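Local coordinates for protein mitochondrial enolase superfamily member 1 (Homo sapiens, PDB 4A35) that catalyses the magnesium-dependent dehydration of L-fuconate to 2-dehydro-3-deoxy-L-fuconate, a step in the breakdown of L-fucose, at residues I156-T161 against L317-A322; A210-L213 against R219-V222. All blocks are in the same frame, centred on the assembly; numbering follows the deposited sequence.

Contact 1 (I156-T161 against L317-A322); sequences ITDVLT and LLQAKA
Val159 CG1 sits above the amide plane of Gln319, displaced toward its NE2 side, 3.4 Å from NE2 and 3.8 Å from CD. Gln319 CG joins in, 3.9 Å from the same methyl. This reach comes from the glutamine's straight chain (chi2 174°), which carries the amide out from its helix to the loop.

The polar element is looser. Asp158 OD2 sits 3.6 Å from Gln319 NE2, on the methyl's side of the amide plane, but carboxylate and amide are turned 77° apart and no hydrogen bond forms. The carboxylate instead makes a salt bridge to Lys315, one turn earlier on the same helix. With an alanine in place of Gln319, Val159 CG1 would probably lose its neighbour on this side and a gap would open between loop and helix.

Backbone bonds shape both partners. Ile156 O accepts from Val159 N (2.9 Å) and Leu160 N (2.8 Å), curling the loop before Thr161 caps the next helix. Helix 311-319 of the barrel domain ends in a Schellman motif at Lys321: a helix C-terminus meeting a tight turn at the subunit interface, where Asp158 packs on Val258 and Gln319 on Leu286 of the second subunit.

Contact 2 (A210-L213 against R219-V222); sequences AQAL and RFKV
Lys221 NZ is gripped by three groups, salt bridges to Glu277 and Glu387 and a hydrogen bond to Tyr191 OH, while the preceding residue, Phe220, sends its ring the other way, onto Ala212 and Leu213. The two residues illustrate how a barrel strand divides its labour: Lys221 goes to the site, where it probably binds substrate as in related enzymes, and the neighbouring Phe220 goes to the helices outside.

The helix contact is wholly apolar. Ala212 points its methyl at the rim of the phenyl ring, close to the ring plane, with CB 3.5 Å from Phe220 CE2 and 3.9 Å from CZ. The Leu213 CD2 methyl stands oblique to the ring, 3.8 Å from Phe220 CZ and 3.9 Å from CE1. The two side chains cross at about a right angle, and Leu213 CG as well as CD2 comes close to CZ at the ring's outer end. With Phe220 CG anti to the carbonyl carbon (chi1 -68°), the ring stands out from the strand, and CZ lies where both helix residues touch it.

Helix 202-214 thus packs on the strand that follows it, completing a beta-alpha-beta unit begun by strand 188-192. Around the ring, Ile242 of helix 228-242 and Thr192 of strand 188-192 add further packing, and strand 247-251 pairs with 219-223 on its other edge.

In the fold
Both contacts involve a helix of the barrel domain, yet one faces inward onto a strand and the other meets a loop at the surface. Contact 2 is buried and local, joining a helix to the very next strand across a short connection, and it rests on hydrocarbon alone. Contact 1 ties a loop to the end of a helix more than 150 residues later, mixing a methyl, an amide and a carboxylate, with the second subunit close by. No element is common to the two, and their centres are about 34 Å apart, although 210-213 and 219-222 fall within the chain enclosed by contact 1. Only contact 2 includes a residue of the substrate site.

Contact 1 (I156-T161 against L317-A322)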
loop_
_atom_site.group_PDB
_atom_site.type_symbol
_atom_site.label_atom_id
_atom_site.label_comp_id
_atom_site.label_asym_id
_atom_site.label_seq_id
_atom_site.Cartn_x
_atom_site.Cartn_y
_atom_site.Cartn_z
ATOM N N ILE A 156 10.623 13.150 -3.103
ATOM C CA ILE A 156 10.948 13.258 -4.529
ATOM C C ILE A 156 11.900 14.439 -4.831
ATOM O O ILE A 156 12.320 14.580 -5.994
ATOM C CB ILE A 156 9.703 13.313 -5.484
ATOM C CG1 ILE A 156 8.906 14.659 -5.337
ATOM C CG2 ILE A 156 8.797 12.066 -5.308
ATOM C CD1 ILE A 156 7.754 14.908 -6.396
ATOM N N THR A 157 12.285 15.261 -3.822
ATOM C CA THR A 157 13.223 16.379 -4.086
ATOM C C THR A 157 14.598 15.910 -4.624
ATOM O O THR A 157 15.308 16.712 -5.198
ATOM C CB THR A 157 13.467 17.212 -2.794
ATOM O OG1 THR A 157 14.063 16.354 -1.807
ATOM C CG2 THR A 157 12.190 17.836 -2.263
ATOM N N ASP A 158 14.949 14.616 -4.469
ATOM C CA ASP A 158 16.195 14.046 -4.997
ATOM C C ASP A 158 16.152 13.907 -6.545
ATOM O O ASP A 158 17.202 13.728 -7.148
ATOM C CB ASP A 158 16.530 12.707 -4.330
ATOM C CG ASP A 158 15.391 11.680 -4.327
ATOM O OD1 ASP A 158 14.215 12.070 -4.013
ATOM O OD2 ASP A 158 15.660 10.492 -4.638
ATOM N N VAL A 159 14.940 13.963 -7.170
ATOM C CA VAL A 159 14.808 13.920 -8.657
ATOM C C VAL A 159 14.088 15.181 -9.184
ATOM O O VAL A 159 14.261 15.537 -10.335
ATOM C CB VAL A 159 14.124 12.632 -9.205
ATOM C CG1 VAL A 159 14.847 11.377 -8.753
ATOM C CG2 VAL A 159 12.612 12.562 -8.879
ATOM N N LEU A 160 13.280 15.828 -8.349
ATOM C CA LEU A 160 12.452 16.987 -8.758
ATOM C C LEU A 160 12.249 17.913 -7.573
ATOM O O LEU A 160 11.408 17.654 -6.688
ATOM C CB LEU A 160 11.083 16.497 -9.317
ATOM C CG LEU A 160 10.117 17.589 -9.846
ATOM C CD1 LEU A 160 10.403 17.931 -11.355
ATOM C CD2 LEU A 160 8.640 17.140 -9.649
ATOM N N THR A 161 13.055 18.989 -7.544
ATOM C CA THR A 161 12.893 20.030 -6.530
ATOM C C THR A 161 11.745 20.955 -6.959
ATOM O O THR A 161 11.253 20.869 -8.102
ATOM C CB THR A 161 14.204 20.845 -6.380
ATOM O OG1 THR A 161 14.458 21.562 -7.612
ATOM C CG2 THR A 161 15.430 19.973 -6.002
ATOM N N LEU A 317 10.469 3.966 -10.606
ATOM C CA LEU A 317 10.262 3.428 -11.975
ATOM C C LEU A 317 11.019 4.276 -13.019
ATOM O O LEU A 317 11.633 3.737 -13.943
ATOM C CB LEU A 317 8.748 3.414 -12.342
ATOM C CG LEU A 317 7.919 2.347 -11.575
ATOM C CD1 LEU A 317 6.393 2.635 -11.757
ATOM C CD2 LEU A 317 8.303 0.883 -12.052
ATOM N N LEU A 318 11.016 5.602 -12.825
ATOM C CA LEU A 318 11.719 6.544 -13.715
ATOM C C LEU A 318 13.249 6.414 -13.460
ATOM O O LEU A 318 14.018 6.364 -14.406
ATOM C CB LEU A 318 11.218 7.970 -13.474
ATOM C CG LEU A 318 9.751 8.218 -13.980
ATOM C CD1 LEU A 318 9.201 9.513 -13.429
ATOM C CD2 LEU A 318 9.701 8.187 -15.520
ATOM N N GLN A 319 13.667 6.388 -12.186
ATOM C CA GLN A 319 15.102 6.257 -11.809
ATOM C C GLN A 319 15.756 4.994 -12.405
ATOM O O GLN A 319 16.863 5.081 -12.944
ATOM C CB GLN A 319 15.280 6.247 -10.308
ATOM C CG GLN A 319 15.124 7.630 -9.714
ATOM C CD GLN A 319 15.164 7.586 -8.207
ATOM O OE1 GLN A 319 14.519 6.754 -7.573
ATOM N NE2 GLN A 319 15.997 8.438 -7.612
ATOM N N ALA A 320 15.037 3.845 -12.327
ATOM C CA ALA A 320 15.513 2.571 -12.805
ATOM C C ALA A 320 15.303 2.390 -14.313
ATOM O O ALA A 320 15.638 1.309 -14.812
ATOM C CB ALA A 320 14.857 1.425 -12.038
ATOM N N LYS A 321 14.672 3.378 -15.022
ATOM C CA LYS A 321 14.347 3.275 -16.462
ATOM C C LYS A 321 13.535 1.978 -16.711
ATOM O O LYS A 321 13.803 1.200 -17.627
ATOM C CB LYS A 321 15.623 3.352 -17.349
ATOM C CG LYS A 321 16.440 4.586 -17.090
ATOM C CD LYS A 321 17.532 4.704 -18.143
ATOM C CE LYS A 321 18.179 6.045 -18.028
ATOM N NZ LYS A 321 19.266 6.187 -19.027
ATOM N N ALA A 322 12.560 1.743 -15.848
ATOM C CA ALA A 322 11.787 0.514 -15.795
ATOM C C ALA A 322 10.608 0.531 -16.755
ATOM O O ALA A 322 9.945 -0.489 -16.886
ATOM C CB ALA A 322 11.276 0.295 -14.357
#

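Contact 2 (A210-L213 against R219-V222)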
loop_
_atom_site.group_PDB
_atom_site.type_symbol
_atom_site.label_atom_id
_atom_site.label_comp_id
_atom_site.label_asym_id
_atom_site.label_seq_id
_atom_site.Cartn_x
_atom_site.Cartn_y
_atom_site.Cartn_z
ATOM N N ALA A 210 -15.154 -4.851 -35.511
ATOM C CA ALA A 210 -15.787 -4.238 -36.670
ATOM C C ALA A 210 -16.508 -2.956 -36.279
ATOM O O ALA A 210 -16.373 -1.944 -36.980
ATOM C CB ALA A 210 -16.763 -5.226 -37.321
ATOM N N GLN A 211 -17.237 -2.972 -35.150
ATOM C CA GLN A 211 -17.972 -1.777 -34.702
ATOM C C GLN A 211 -16.982 -0.640 -34.330
ATOM O O GLN A 211 -17.137 0.499 -34.794
ATOM C CB GLN A 211 -18.916 -2.110 -33.536
ATOM C CG GLN A 211 -19.777 -0.934 -33.080
ATOM C CD GLN A 211 -20.783 -0.501 -34.131
ATOM O OE1 GLN A 211 -21.634 -1.282 -34.580
ATOM N NE2 GLN A 211 -20.709 0.763 -34.546
ATOM N N ALA A 212 -15.923 -0.962 -33.562
ATOM C CA ALA A 212 -14.898 0.027 -33.190
ATOM C C ALA A 212 -14.241 0.615 -34.456
ATOM O O ALA A 212 -14.133 1.835 -34.580
ATOM C CB ALA A 212 -13.844 -0.630 -32.299
ATOM N N LEU A 213 -13.852 -0.258 -35.424
ATOM C CA LEU A 213 -13.224 0.231 -36.668
ATOM C C LEU A 213 -14.175 1.190 -37.436
ATOM O O LEU A 213 -13.755 2.270 -37.885
ATOM C CB LEU A 213 -12.807 -0.941 -37.557
ATOM C CG LEU A 213 -11.607 -1.754 -37.062
ATOM C CD1 LEU A 213 -11.530 -3.089 -37.783
ATOM C CD2 LEU A 213 -10.274 -0.940 -37.135
ATOM N N ARG A 219 -6.621 2.508 -32.437
ATOM C CA ARG A 219 -5.694 2.093 -31.383
ATOM C C ARG A 219 -6.470 1.202 -30.397
ATOM O O ARG A 219 -7.550 1.585 -29.942
ATOM C CB ARG A 219 -5.102 3.320 -30.689
ATOM C CG ARG A 219 -4.539 4.348 -31.671
ATOM C CD ARG A 219 -4.068 5.590 -30.927
ATOM N NE ARG A 219 -3.777 6.630 -31.920
ATOM C CZ ARG A 219 -4.593 7.632 -32.226
ATOM N NH1 ARG A 219 -5.725 7.811 -31.549
ATOM N NH2 ARG A 219 -4.268 8.490 -33.191
ATOM N N PHE A 220 -5.978 -0.009 -30.172
ATOM C CA PHE A 220 -6.685 -1.057 -29.455
ATOM C C PHE A 220 -5.877 -1.755 -28.386
ATOM O O PHE A 220 -4.741 -2.160 -28.617
ATOM C CB PHE A 220 -7.123 -2.142 -30.500
ATOM C CG PHE A 220 -8.182 -1.688 -31.475
ATOM C CD1 PHE A 220 -7.842 -0.945 -32.612
ATOM C CD2 PHE A 220 -9.510 -2.051 -31.296
ATOM C CE1 PHE A 220 -8.823 -0.538 -33.522
ATOM C CE2 PHE A 220 -10.496 -1.609 -32.188
ATOM C CZ PHE A 220 -10.139 -0.888 -33.318
ATOM N N LYS A 221 -6.519 -1.964 -27.213
ATOM C CA LYS A 221 -5.880 -2.731 -26.164
ATOM C C LYS A 221 -6.526 -4.095 -26.103
ATOM O O LYS A 221 -7.710 -4.250 -26.428
ATOM C CB LYS A 221 -5.928 -2.028 -24.780
ATOM C CG LYS A 221 -4.992 -2.701 -23.764
ATOM C CD LYS A 221 -4.351 -1.721 -22.773
ATOM C CE LYS A 221 -5.320 -1.546 -21.654
ATOM N NZ LYS A 221 -4.863 -0.489 -20.710
ATOM N N VAL A 222 -5.745 -5.090 -25.675
ATOM C CA VAL A 222 -6.226 -6.462 -25.472
ATOM C C VAL A 222 -5.664 -6.997 -24.150
ATOM O O VAL A 222 -4.474 -6.842 -23.862
ATOM C CB VAL A 222 -5.862 -7.386 -26.691
ATOM C CG1 VAL A 222 -4.341 -7.432 -26.917
ATOM C CG2 VAL A 222 -6.401 -8.799 -26.503
#